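Local coordinates for oxidoreductase protein (Agrobacterium radiobacter, PDB 5UI9) that binds NAD and a small dihydroxy acid and is probably an NAD-dependent oxidoreductase of the GFO/IDH/MocA family, at residues 40-43 with 44-47; 54-58 with 59-63; 77-80 with 81-85. One frame throughout, in Å; residues are numbered along the deposited sequence.

Interaction 1 of 3, residues 40-43 with 44-47; sequences PKRL and KLVG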
ATOM      1  N   PRO A  40       8.340 -42.061  12.651  1.00 47.53           N
ATOM      2  CA  PRO A  40       9.657 -42.507  13.145  1.00 48.16           C
ATOM      3  C   PRO A  40      10.853 -42.218  12.220  1.00 48.49           C
ATOM      4  O   PRO A  40      11.986 -42.272  12.682  1.00 48.69           O
ATOM      5  CB  PRO A  40       9.476 -44.022  13.353  1.00 49.43           C
ATOM      6  CG  PRO A  40       8.308 -44.407  12.518  1.00 49.33           C
ATOM      7  CD  PRO A  40       7.419 -43.200  12.443  1.00 49.01           C
ATOM      8  N   LYS A  41      10.616 -41.912  10.946  1.00 50.31           N
ATOM      9  CA  LYS A  41      11.699 -41.503  10.040  1.00 52.88           C
ATOM     10  C   LYS A  41      12.240 -40.118  10.431  1.00 49.83           C
ATOM     11  O   LYS A  41      13.448 -39.879  10.364  1.00 47.56           O
ATOM     12  CB  LYS A  41      11.230 -41.474   8.582  1.00 57.86           C
ATOM     13  CG  LYS A  41      10.725 -42.808   8.037  1.00 63.51           C
ATOM     14  CD  LYS A  41       9.970 -42.634   6.720  1.00 67.11           C
ATOM     15  CE  LYS A  41       8.849 -43.651   6.576  1.00 70.85           C
ATOM     16  NZ  LYS A  41       9.332 -45.054   6.725  1.00 74.52           N
ATOM     17  N   ARG A  42      11.339 -39.214  10.822  1.00 46.84           N
ATOM     18  CA  ARG A  42      11.726 -37.882  11.319  1.00 45.66           C
ATOM     19  C   ARG A  42      12.373 -37.952  12.697  1.00 45.36           C
ATOM     20  O   ARG A  42      13.346 -37.250  12.969  1.00 45.63           O
ATOM     21  CB  ARG A  42      10.514 -36.947  11.381  1.00 44.48           C
ATOM     22  CG  ARG A  42       9.894 -36.613  10.031  1.00 44.94           C
ATOM     23  CD  ARG A  42      10.880 -35.990   9.054  1.00 45.03           C
ATOM     24  NE  ARG A  42      11.552 -34.816   9.610  1.00 44.41           N
ATOM     25  CZ  ARG A  42      12.503 -34.119   8.990  1.00 44.22           C
ATOM     26  NH1 ARG A  42      12.922 -34.460   7.773  1.00 45.09           N
ATOM     27  NH2 ARG A  42      13.039 -33.062   9.593  1.00 43.09           N
ATOM     28  N   LEU A  43      11.820 -38.797  13.559  1.00 45.41           N
ATOM     29  CA  LEU A  43      12.366 -39.029  14.891  1.00 46.51           C
ATOM     30  C   LEU A  43      13.797 -39.570  14.826  1.00 47.96           C
ATOM     31  O   LEU A  43      14.659 -39.143  15.586  1.00 48.27           O
ATOM     32  CB  LEU A  43      11.462 -40.007  15.646  1.00 47.36           C
ATOM     33  CG  LEU A  43      11.602 -40.096  17.159  1.00 48.40           C
ATOM     34  CD1 LEU A  43      11.190 -38.787  17.819  1.00 47.58           C
ATOM     35  CD2 LEU A  43      10.761 -41.258  17.675  1.00 50.09           C
ATOM     36  N   LYS A  44      14.034 -40.498  13.901  1.00 51.36           N
ATOM     37  CA  LYS A  44      15.369 -41.061  13.644  1.00 52.98           C
ATOM     38  C   LYS A  44      16.334 -40.001  13.086  1.00 51.34           C
ATOM     39  O   LYS A  44      17.449 -39.844  13.584  1.00 49.35           O
ATOM     40  CB  LYS A  44      15.249 -42.228  12.651  1.00 56.63           C
ATOM     41  CG  LYS A  44      16.506 -43.059  12.422  1.00 60.91           C
ATOM     42  CD  LYS A  44      16.863 -43.909  13.635  1.00 65.96           C
ATOM     43  CE  LYS A  44      17.732 -45.102  13.256  1.00 67.76           C
ATOM     44  NZ  LYS A  44      18.915 -44.708  12.441  1.00 68.29           N
ATOM     45  N   LEU A  45      15.891 -39.284  12.056  1.00 48.85           N
ATOM     46  CA  LEU A  45      16.734 -38.312  11.360  1.00 48.71           C
ATOM     47  C   LEU A  45      17.155 -37.163  12.282  1.00 46.26           C
ATOM     48  O   LEU A  45      18.343 -36.856  12.392  1.00 46.52           O
ATOM     49  CB  LEU A  45      16.009 -37.782  10.117  1.00 49.09           C
ATOM     50  CG  LEU A  45      16.823 -37.029   9.062  1.00 51.85           C
ATOM     51  CD1 LEU A  45      16.353 -37.404   7.661  1.00 52.89           C
ATOM     52  CD2 LEU A  45      16.758 -35.516   9.261  1.00 51.68           C
ATOM     53  N   VAL A  46      16.182 -36.559  12.960  1.00 43.25           N
ATOM     54  CA  VAL A  46      16.443 -35.443  13.873  1.00 43.18           C
ATOM     55  C   VAL A  46      17.165 -35.907  15.143  1.00 43.42           C
ATOM     56  O   VAL A  46      18.053 -35.207  15.642  1.00 44.48           O
ATOM     57  CB  VAL A  46      15.136 -34.669  14.205  1.00 42.22           C
ATOM     58  CG1 VAL A  46      15.345 -33.648  15.321  1.00 41.88           C
ATOM     59  CG2 VAL A  46      14.609 -33.991  12.944  1.00 41.62           C
ATOM     60  N   GLY A  47      16.792 -37.075  15.660  1.00 42.53           N
ATOM     61  CA  GLY A  47      17.470 -37.648  16.825  1.00 43.41           C
ATOM     62  C   GLY A  47      18.950 -37.908  16.577  1.00 44.13           C
ATOM     63  O   GLY A  47      19.791 -37.548  17.402  1.00 44.58           O
TER
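R42 and V46, one turn apart on the first turns of helix 40-50, meet where the bent arginine chain reaches forward to the next turn. CG of R42 stands beside its own backbone N (chi1 -65°), and further bends at chi2 and chi3 bring the guanidinium round toward the following turn. There R42 NH2 comes within 3.8 Å of V46 CG2, the two side chains crossing at a slant rather than lying alongside each other. L45 reaches the same group from another direction: its CD2 lies over one face of the guanidinium, 4.2 Å from R42 NH1. The arginine head is thus flanked by two methyl groups of the next turn, while its polar atoms are engaged by other partners: NE donates to the carbonyl of C13, and the side chain touches the bound NAD.

Beneath the side chains the backbone forms a regular alpha-helical ladder. V46 N donates to R42 O at 2.9 Å in a nearly straight bond (167° at the hydrogen), and the same carbonyl oxygen lies 3.5 Å from V46 CG2, so the valine packs against the acceptor of its own amide. G47 N closes the next rung on L43 O at 3.0 Å with a more bent geometry (143°). K44 N bonds P40 O, which its CB also approaches, but its ammonium group leads away to a salt bridge with D48 on the same helix.

The helix belongs to the beta-alpha-beta unit formed with strands 30-36 and 54-56 of the Rossmann domain. V46 and L43 both rest on I35 of strand 30-36, V46 also meets M21 of helix 17-26 and R42 meets V18 there, while L43 and K44 pack on R55 of strand 54-56.

Interaction 2 of 3, residues 54-58 with 59-63; sequences RRYGD and AAALF
The ring of Y56 lies against L62, the fourth residue of the helix that starts at A59. L62 CA sits over one ring face, 3.8 Å from the centroid and 15° off the normal, a CH-pi contact, and L62 CD1 adds a 3.6 Å approach to Y56 CD1. The two side chains cross at about a right angle.

Two acceptors on D58 serve the first turn of the helix. As N-cap residue it takes the amide of A61 on its carboxylate, A61 N to D58 OD2 at 3.1 Å, with the donor well above the carboxylate plane. CG lies between the backbone N and the carbonyl carbon (chi1 64°), which brings the carboxylate over the first-turn amides. The backbone oxygen of D58 accepts from L62 N in a weak bond that is long, 3.4 Å, but straight.

At the far end of the tyrosine, R54 NH2 donates to Y56 OH at 2.8 Å, nearly linear and in the guanidinium plane. The hydroxyl is also hydrogen-bonded to the carboxylate of D65, and R54 NH2 reaches the carbonyl of G66 as well.

The phenol is therefore fixed at its oxygen by charged groups and at its face by the helix backbone, while the aspartate charge at the helix N-terminus probably interacts favourably with the helix dipole.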
ATOM      1  N   ARG A  54      16.648 -39.666  24.128  1.00 48.88           N
ATOM      2  CA  ARG A  54      15.233 -39.833  24.472  1.00 47.30           C
ATOM      3  C   ARG A  54      14.329 -39.467  23.293  1.00 46.28           C
ATOM      4  O   ARG A  54      14.259 -38.307  22.886  1.00 45.04           O
ATOM      5  CB  ARG A  54      14.877 -38.978  25.688  1.00 46.94           C
ATOM      6  CG  ARG A  54      15.646 -39.341  26.954  1.00 47.25           C
ATOM      7  CD  ARG A  54      15.162 -38.526  28.147  1.00 47.39           C
ATOM      8  NE  ARG A  54      13.745 -38.772  28.429  1.00 47.18           N
ATOM      9  CZ  ARG A  54      12.952 -38.007  29.182  1.00 46.37           C
ATOM     10  NH1 ARG A  54      13.404 -36.905  29.780  1.00 45.75           N
ATOM     11  NH2 ARG A  54      11.675 -38.354  29.341  1.00 47.44           N
ATOM     12  N   ARG A  55      13.636 -40.467  22.754  1.00 45.85           N
ATOM     13  CA  ARG A  55      12.854 -40.312  21.537  1.00 44.10           C
ATOM     14  C   ARG A  55      11.496 -40.961  21.730  1.00 44.73           C
ATOM     15  O   ARG A  55      11.424 -42.138  22.082  1.00 45.62           O
ATOM     16  CB  ARG A  55      13.584 -40.971  20.371  1.00 44.31           C
ATOM     17  CG  ARG A  55      14.956 -40.383  20.101  1.00 43.57           C
ATOM     18  CD  ARG A  55      15.624 -41.018  18.893  1.00 43.87           C
ATOM     19  NE  ARG A  55      17.052 -40.692  18.832  1.00 43.05           N
ATOM     20  CZ  ARG A  55      17.881 -41.055  17.855  1.00 43.60           C
ATOM     21  NH1 ARG A  55      17.451 -41.766  16.811  1.00 43.67           N
ATOM     22  NH2 ARG A  55      19.160 -40.690  17.916  1.00 43.16           N
ATOM     23  N   TYR A  56      10.431 -40.194  21.492  1.00 43.84           N
ATOM     24  CA  TYR A  56       9.063 -40.638  21.750  1.00 43.10           C
ATOM     25  C   TYR A  56       8.209 -40.652  20.488  1.00 41.92           C
ATOM     26  O   TYR A  56       8.272 -39.727  19.676  1.00 40.73           O
ATOM     27  CB  TYR A  56       8.434 -39.738  22.815  1.00 42.94           C
ATOM     28  CG  TYR A  56       9.033 -39.973  24.180  1.00 43.35           C
ATOM     29  CD1 TYR A  56      10.192 -39.308  24.576  1.00 43.59           C
ATOM     30  CD2 TYR A  56       8.463 -40.885  25.066  1.00 44.41           C
ATOM     31  CE1 TYR A  56      10.758 -39.521  25.823  1.00 44.43           C
ATOM     32  CE2 TYR A  56       9.025 -41.114  26.320  1.00 46.70           C
ATOM     33  CZ  TYR A  56      10.174 -40.426  26.694  1.00 46.13           C
ATOM     34  OH  TYR A  56      10.750 -40.629  27.924  1.00 47.48           O
ATOM     35  N   GLY A  57       7.415 -41.711  20.339  1.00 40.71           N
ATOM     36  CA  GLY A  57       6.446 -41.827  19.260  1.00 41.06           C
ATOM     37  C   GLY A  57       5.141 -41.079  19.501  1.00 40.36           C
ATOM     38  O   GLY A  57       4.351 -40.910  18.571  1.00 39.41           O
ATOM     39  N   ASP A  58       4.895 -40.660  20.743  1.00 40.66           N
ATOM     40  CA  ASP A  58       3.703 -39.876  21.080  1.00 41.63           C
ATOM     41  C   ASP A  58       3.919 -38.997  22.310  1.00 40.40           C
ATOM     42  O   ASP A  58       4.621 -39.378  23.245  1.00 40.93           O
ATOM     43  CB  ASP A  58       2.487 -40.781  21.298  1.00 44.19           C
ATOM     44  CG  ASP A  58       2.655 -41.719  22.481  1.00 45.41           C
ATOM     45  OD1 ASP A  58       3.337 -42.750  22.320  1.00 48.71           O
ATOM     46  OD2 ASP A  58       2.112 -41.419  23.568  1.00 45.64           O
ATOM     47  N   ALA A  59       3.297 -37.818  22.287  1.00 39.86           N
ATOM     48  CA  ALA A  59       3.469 -36.807  23.323  1.00 38.97           C
ATOM     49  C   ALA A  59       2.952 -37.248  24.697  1.00 38.95           C
ATOM     50  O   ALA A  59       3.522 -36.859  25.714  1.00 39.20           O
ATOM     51  CB  ALA A  59       2.801 -35.503  22.899  1.00 38.28           C
ATOM     52  N   ALA A  60       1.891 -38.053  24.729  1.00 38.67           N
ATOM     53  CA  ALA A  60       1.331 -38.538  26.002  1.00 39.66           C
ATOM     54  C   ALA A  60       2.369 -39.280  26.839  1.00 39.71           C
ATOM     55  O   ALA A  60       2.490 -39.036  28.039  1.00 41.53           O
ATOM     56  CB  ALA A  60       0.120 -39.427  25.752  1.00 40.45           C
ATOM     57  N   ALA A  61       3.121 -40.167  26.195  1.00 40.15           N
ATOM     58  CA  ALA A  61       4.193 -40.921  26.849  1.00 40.38           C
ATOM     59  C   ALA A  61       5.335 -39.999  27.293  1.00 40.85           C
ATOM     60  O   ALA A  61       5.838 -40.129  28.410  1.00 41.40           O
ATOM     61  CB  ALA A  61       4.722 -42.008  25.924  1.00 40.08           C
ATOM     62  N   LEU A  62       5.733 -39.082  26.411  1.00 39.91           N
ATOM     63  CA  LEU A  62       6.734 -38.061  26.727  1.00 40.59           C
ATOM     64  C   LEU A  62       6.389 -37.337  28.027  1.00 40.09           C
ATOM     65  O   LEU A  62       7.204 -37.295  28.944  1.00 40.11           O
ATOM     66  CB  LEU A  62       6.864 -37.059  25.568  1.00 39.89           C
ATOM     67  CG  LEU A  62       7.691 -35.782  25.766  1.00 39.59           C
ATOM     68  CD1 LEU A  62       9.173 -36.102  25.852  1.00 40.28           C
ATOM     69  CD2 LEU A  62       7.412 -34.804  24.635  1.00 39.23           C
ATOM     70  N   PHE A  63       5.178 -36.793  28.102  1.00 40.25           N
ATOM     71  CA  PHE A  63       4.727 -36.087  29.307  1.00 41.26           C
ATOM     72  C   PHE A  63       4.638 -36.987  30.546  1.00 42.81           C
ATOM     73  O   PHE A  63       4.941 -36.539  31.648  1.00 43.29           O
ATOM     74  CB  PHE A  63       3.389 -35.376  29.066  1.00 41.27           C
ATOM     75  CG  PHE A  63       3.516 -34.085  28.307  1.00 41.41           C
ATOM     76  CD1 PHE A  63       4.098 -32.970  28.905  1.00 40.96           C
ATOM     77  CD2 PHE A  63       3.060 -33.973  26.999  1.00 40.77           C
ATOM     78  CE1 PHE A  63       4.218 -31.776  28.215  1.00 39.82           C
ATOM     79  CE2 PHE A  63       3.179 -32.778  26.306  1.00 40.70           C
ATOM     80  CZ  PHE A  63       3.764 -31.681  26.915  1.00 40.57           C
TER

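Interaction 3 of 3, residues 77-80 with 81-85; sequences VQSH and RALVE. With NAD (nicotinamide-adenine-dinucleotide), chain C.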
ATOM      1  N   VAL A  77      -0.658 -26.951  12.869  1.00 33.94           N
ATOM      2  CA  VAL A  77      -1.721 -26.380  13.712  1.00 34.95           C
ATOM      3  C   VAL A  77      -2.735 -27.373  14.320  1.00 36.46           C
ATOM      4  O   VAL A  77      -3.259 -27.124  15.405  1.00 37.38           O
ATOM      5  CB  VAL A  77      -2.477 -25.261  12.944  1.00 35.23           C
ATOM      6  CG1 VAL A  77      -3.348 -25.842  11.830  1.00 35.55           C
ATOM      7  CG2 VAL A  77      -3.286 -24.387  13.897  1.00 35.69           C
ATOM      8  N   GLN A  78      -2.990 -28.481  13.625  1.00 37.29           N
ATOM      9  CA  GLN A  78      -4.000 -29.472  14.014  1.00 38.86           C
ATOM     10  C   GLN A  78      -3.841 -29.940  15.472  1.00 37.21           C
ATOM     11  O   GLN A  78      -4.821 -30.079  16.207  1.00 36.27           O
ATOM     12  CB  GLN A  78      -3.957 -30.698  13.072  1.00 41.90           C
ATOM     13  CG  GLN A  78      -4.432 -30.454  11.632  1.00 44.63           C
ATOM     14  CD  GLN A  78      -3.349 -29.922  10.670  1.00 47.56           C
ATOM     15  OE1 GLN A  78      -2.280 -29.455  11.090  1.00 43.04           O
ATOM     16  NE2 GLN A  78      -3.639 -29.981   9.367  1.00 48.62           N
ATOM     17  N   SER A  79      -2.601 -30.166  15.883  1.00 36.62           N
ATOM     18  CA  SER A  79      -2.319 -30.693  17.218  1.00 37.56           C
ATOM     19  C   SER A  79      -1.915 -29.646  18.277  1.00 35.86           C
ATOM     20  O   SER A  79      -1.609 -30.017  19.403  1.00 35.95           O
ATOM     21  CB  SER A  79      -1.245 -31.769  17.096  1.00 38.24           C
ATOM     22  OG  SER A  79      -0.033 -31.206  16.645  1.00 41.60           O
ATOM     23  N   HIS A  80      -1.937 -28.353  17.945  1.00 35.45           N
ATOM     24  CA  HIS A  80      -1.484 -27.318  18.890  1.00 34.65           C
ATOM     25  C   HIS A  80      -2.318 -27.255  20.171  1.00 35.64           C
ATOM     26  O   HIS A  80      -1.750 -27.222  21.272  1.00 34.70           O
ATOM     27  CB  HIS A  80      -1.459 -25.925  18.258  1.00 34.05           C
ATOM     28  CG  HIS A  80      -0.364 -25.725  17.263  1.00 33.36           C
ATOM     29  ND1 HIS A  80      -0.215 -24.554  16.552  1.00 32.97           N
ATOM     30  CD2 HIS A  80       0.620 -26.553  16.839  1.00 33.48           C
ATOM     31  CE1 HIS A  80       0.823 -24.668  15.740  1.00 33.82           C
ATOM     32  NE2 HIS A  80       1.347 -25.870  15.895  1.00 33.26           N
ATOM     33  N   ARG A  81      -3.647 -27.233  20.027  1.00 35.82           N
ATOM     34  CA  ARG A  81      -4.535 -27.075  21.178  1.00 37.10           C
ATOM     35  C   ARG A  81      -4.342 -28.207  22.176  1.00 37.83           C
ATOM     36  O   ARG A  81      -4.191 -27.952  23.370  1.00 37.94           O
ATOM     37  CB  ARG A  81      -6.018 -26.963  20.784  1.00 37.88           C
ATOM     38  CG  ARG A  81      -6.926 -26.932  22.015  1.00 38.69           C
ATOM     39  CD  ARG A  81      -8.306 -26.353  21.779  1.00 39.23           C
ATOM     40  NE  ARG A  81      -9.070 -26.378  23.030  1.00 39.31           N
ATOM     41  CZ  ARG A  81     -10.293 -25.876  23.198  1.00 40.21           C
ATOM     42  NH1 ARG A  81     -10.945 -25.290  22.195  1.00 40.06           N
ATOM     43  NH2 ARG A  81     -10.877 -25.967  24.389  1.00 41.09           N
ATOM     44  N   ALA A  82      -4.341 -29.441  21.676  1.00 38.12           N
ATOM     45  CA  ALA A  82      -4.168 -30.618  22.523  1.00 39.97           C
ATOM     46  C   ALA A  82      -2.810 -30.611  23.228  1.00 38.98           C
ATOM     47  O   ALA A  82      -2.736 -30.904  24.419  1.00 37.85           O
ATOM     48  CB  ALA A  82      -4.343 -31.903  21.711  1.00 40.59           C
ATOM     49  N   LEU A  83      -1.749 -30.256  22.503  1.00 37.50           N
ATOM     50  CA  LEU A  83      -0.398 -30.276  23.079  1.00 36.79           C
ATOM     51  C   LEU A  83      -0.191 -29.192  24.136  1.00 37.03           C
ATOM     52  O   LEU A  83       0.479 -29.437  25.144  1.00 38.55           O
ATOM     53  CB  LEU A  83       0.670 -30.213  21.983  1.00 35.96           C
ATOM     54  CG  LEU A  83       0.719 -31.479  21.116  1.00 36.12           C
ATOM     55  CD1 LEU A  83       1.567 -31.235  19.875  1.00 35.43           C
ATOM     56  CD2 LEU A  83       1.223 -32.692  21.895  1.00 35.15           C
ATOM     57  N   VAL A  84      -0.786 -28.017  23.927  1.00 36.64           N
ATOM     58  CA  VAL A  84      -0.772 -26.951  24.935  1.00 36.45           C
ATOM     59  C   VAL A  84      -1.573 -27.368  26.173  1.00 38.34           C
ATOM     60  O   VAL A  84      -1.145 -27.104  27.302  1.00 38.20           O
ATOM     61  CB  VAL A  84      -1.289 -25.607  24.366  1.00 35.45           C
ATOM     62  CG1 VAL A  84      -1.510 -24.574  25.466  1.00 34.94           C
ATOM     63  CG2 VAL A  84      -0.300 -25.064  23.346  1.00 35.25           C
ATOM     64  N   GLU A  85      -2.722 -28.009  25.961  1.00 38.56           N
ATOM     65  CA  GLU A  85      -3.532 -28.541  27.065  1.00 40.31           C
ATOM     66  C   GLU A  85      -2.791 -29.607  27.894  1.00 40.45           C
ATOM     67  O   GLU A  85      -2.891 -29.604  29.127  1.00 40.72           O
ATOM     68  CB  GLU A  85      -4.882 -29.078  26.546  1.00 40.86           C
ATOM     69  CG  GLU A  85      -5.852 -27.960  26.166  1.00 41.25           C
ATOM     70  CD  GLU A  85      -7.047 -28.403  25.322  1.00 42.12           C
ATOM     71  OE1 GLU A  85      -7.110 -29.568  24.860  1.00 42.68           O
ATOM     72  OE2 GLU A  85      -7.949 -27.563  25.120  1.00 41.49           O
TER
HETATM   73  PA  NAD C 401       6.054 -30.428   8.968  1.00 34.28           P
HETATM   74  O1A NAD C 401       4.823 -31.176   8.500  1.00 33.91           O
HETATM   75  O2A NAD C 401       7.314 -30.459   8.148  1.00 29.96           O
HETATM   76  O5B NAD C 401       6.414 -30.928  10.444  1.00 34.76           O
HETATM   77  C5B NAD C 401       5.427 -31.283  11.404  1.00 36.37           C
HETATM   78  C4B NAD C 401       5.933 -32.519  12.131  1.00 35.62           C
HETATM   79  O4B NAD C 401       5.133 -32.731  13.289  1.00 36.73           O
HETATM   80  C3B NAD C 401       5.834 -33.779  11.285  1.00 36.61           C
HETATM   81  O3B NAD C 401       7.096 -34.461  11.298  1.00 37.01           O
HETATM   82  C2B NAD C 401       4.727 -34.604  11.926  1.00 37.14           C
HETATM   83  O2B NAD C 401       4.999 -36.004  11.855  1.00 36.63           O
HETATM   84  C1B NAD C 401       4.736 -34.100  13.359  1.00 38.09           C
HETATM   85  N9A NAD C 401       3.460 -34.141  14.111  1.00 39.45           N
HETATM   86  C8A NAD C 401       2.256 -33.672  13.729  1.00 38.97           C
HETATM   87  N7A NAD C 401       1.343 -33.862  14.717  1.00 38.49           N
HETATM   88  C5A NAD C 401       1.970 -34.445  15.757  1.00 39.04           C
HETATM   89  C6A NAD C 401       1.610 -34.924  17.119  1.00 38.04           C
HETATM   90  N6A NAD C 401       0.350 -34.817  17.593  1.00 38.01           N
HETATM   91  N1A NAD C 401       2.590 -35.470  17.877  1.00 37.78           N
HETATM   92  C2A NAD C 401       3.860 -35.599  17.439  1.00 36.38           C
HETATM   93  N3A NAD C 401       4.250 -35.186  16.217  1.00 36.24           N
HETATM   94  C4A NAD C 401       3.371 -34.614  15.352  1.00 38.31           C
HETATM   95  O3  NAD C 401       5.632 -28.902   9.242  1.00 33.01           O
HETATM   96  PN  NAD C 401       6.668 -27.663   9.213  1.00 31.79           P
HETATM   97  O1N NAD C 401       6.844 -27.171   7.798  1.00 33.07           O
HETATM   98  O2N NAD C 401       7.889 -28.014  10.024  1.00 37.16           O
HETATM   99  O5D NAD C 401       5.776 -26.582   9.979  1.00 29.76           O
HETATM  100  C5D NAD C 401       5.388 -26.810  11.327  1.00 29.79           C
HETATM  101  C4D NAD C 401       4.862 -25.506  11.895  1.00 29.73           C
HETATM  102  O4D NAD C 401       5.910 -24.533  11.843  1.00 32.39           O
HETATM  103  C3D NAD C 401       3.686 -24.964  11.096  1.00 30.53           C
HETATM  104  O3D NAD C 401       2.630 -24.579  11.982  1.00 29.42           O
HETATM  105  C2D NAD C 401       4.251 -23.769  10.346  1.00 31.52           C
HETATM  106  O2D NAD C 401       3.313 -22.703  10.200  1.00 30.72           O
HETATM  107  C1D NAD C 401       5.426 -23.342  11.223  1.00 31.73           C
HETATM  108  N1N NAD C 401       6.523 -22.639  10.532  1.00 31.52           N
HETATM  109  C2N NAD C 401       6.999 -21.529  11.124  1.00 29.68           C
HETATM  110  C3N NAD C 401       8.031 -20.783  10.576  1.00 31.66           C
HETATM  111  C7N NAD C 401       8.497 -19.554  11.308  1.00 34.18           C
HETATM  112  O7N NAD C 401       8.479 -19.550  12.536  1.00 33.59           O
HETATM  113  N7N NAD C 401       8.924 -18.488  10.627  1.00 31.85           N
HETATM  114  C4N NAD C 401       8.586 -21.206   9.367  1.00 32.63           C
HETATM  115  C5N NAD C 401       8.092 -22.362   8.761  1.00 32.74           C
HETATM  116  C6N NAD C 401       7.057 -23.074   9.368  1.00 30.17           C
HETATM  117  O   HOH W   1      -5.199 -26.974  17.317  1.00 37.69           O
HETATM  118  O   HOH W   2      -5.515 -30.116  19.125  1.00 38.14           O
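L83 closes over the carbonyl of S79 at the start of helix 80-89. Its CG lies 3.2 Å from S79 O, the acceptor of its own amide. Its CD1 comes within 3.6 Å of S79 OG. With CG beside the backbone N (chi1 -68°), the leucine chain is directed back over the serine. V84 N continues the helix with a 2.9 Å bond to H80 O. The imidazole of H80 is similarly enclosed: V77 CA lies over the centre of one face, and its nitrogens are bonded to the carbonyls of T75 and F100.

The other side is looser and wet. One water links V77 O to R81 N, another Q78 O to A82 N, so first-turn amides are satisfied through solvent. Even on this side R81 is held firmly: its NE donates an almost linear hydrogen bond to E85 OE2 at 2.7 Å, part of a salt bridge, and R81 also pairs with D106 of helix 104-116.

S79 faces the cofactor, its CB 3.5 Å from N6A of NAD, and its hydroxyl bonds to T75. A 3-10 turn leading from strand 70-73 into a helix beside the adenine is consistent with the dinucleotide-binding edge of a Rossmann fold.

All three contacts belong to the Rossmann domain and follow one another along the chain. Interactions 1 and 2 meet directly, L43 CD2 lying 3.5 Å from Y56 O, as helix 40-50 leads through a short connection to strand 54-56 at the border of the parallel sheet. Interaction 2 in turn touches interaction 3 through A59 CB and L83 CD2, 3.4 Å apart, whereas interactions 1 and 3 come no nearer than about 12 Å between closest atoms. Interactions 1 and 3 each place a residue, R42 and S79, in the NAD pocket; A59 of interaction 2 has its side chain about 5 Å from NAD. The bound dihydroxy acid is more remote, about 11 Å from the side chain of H80.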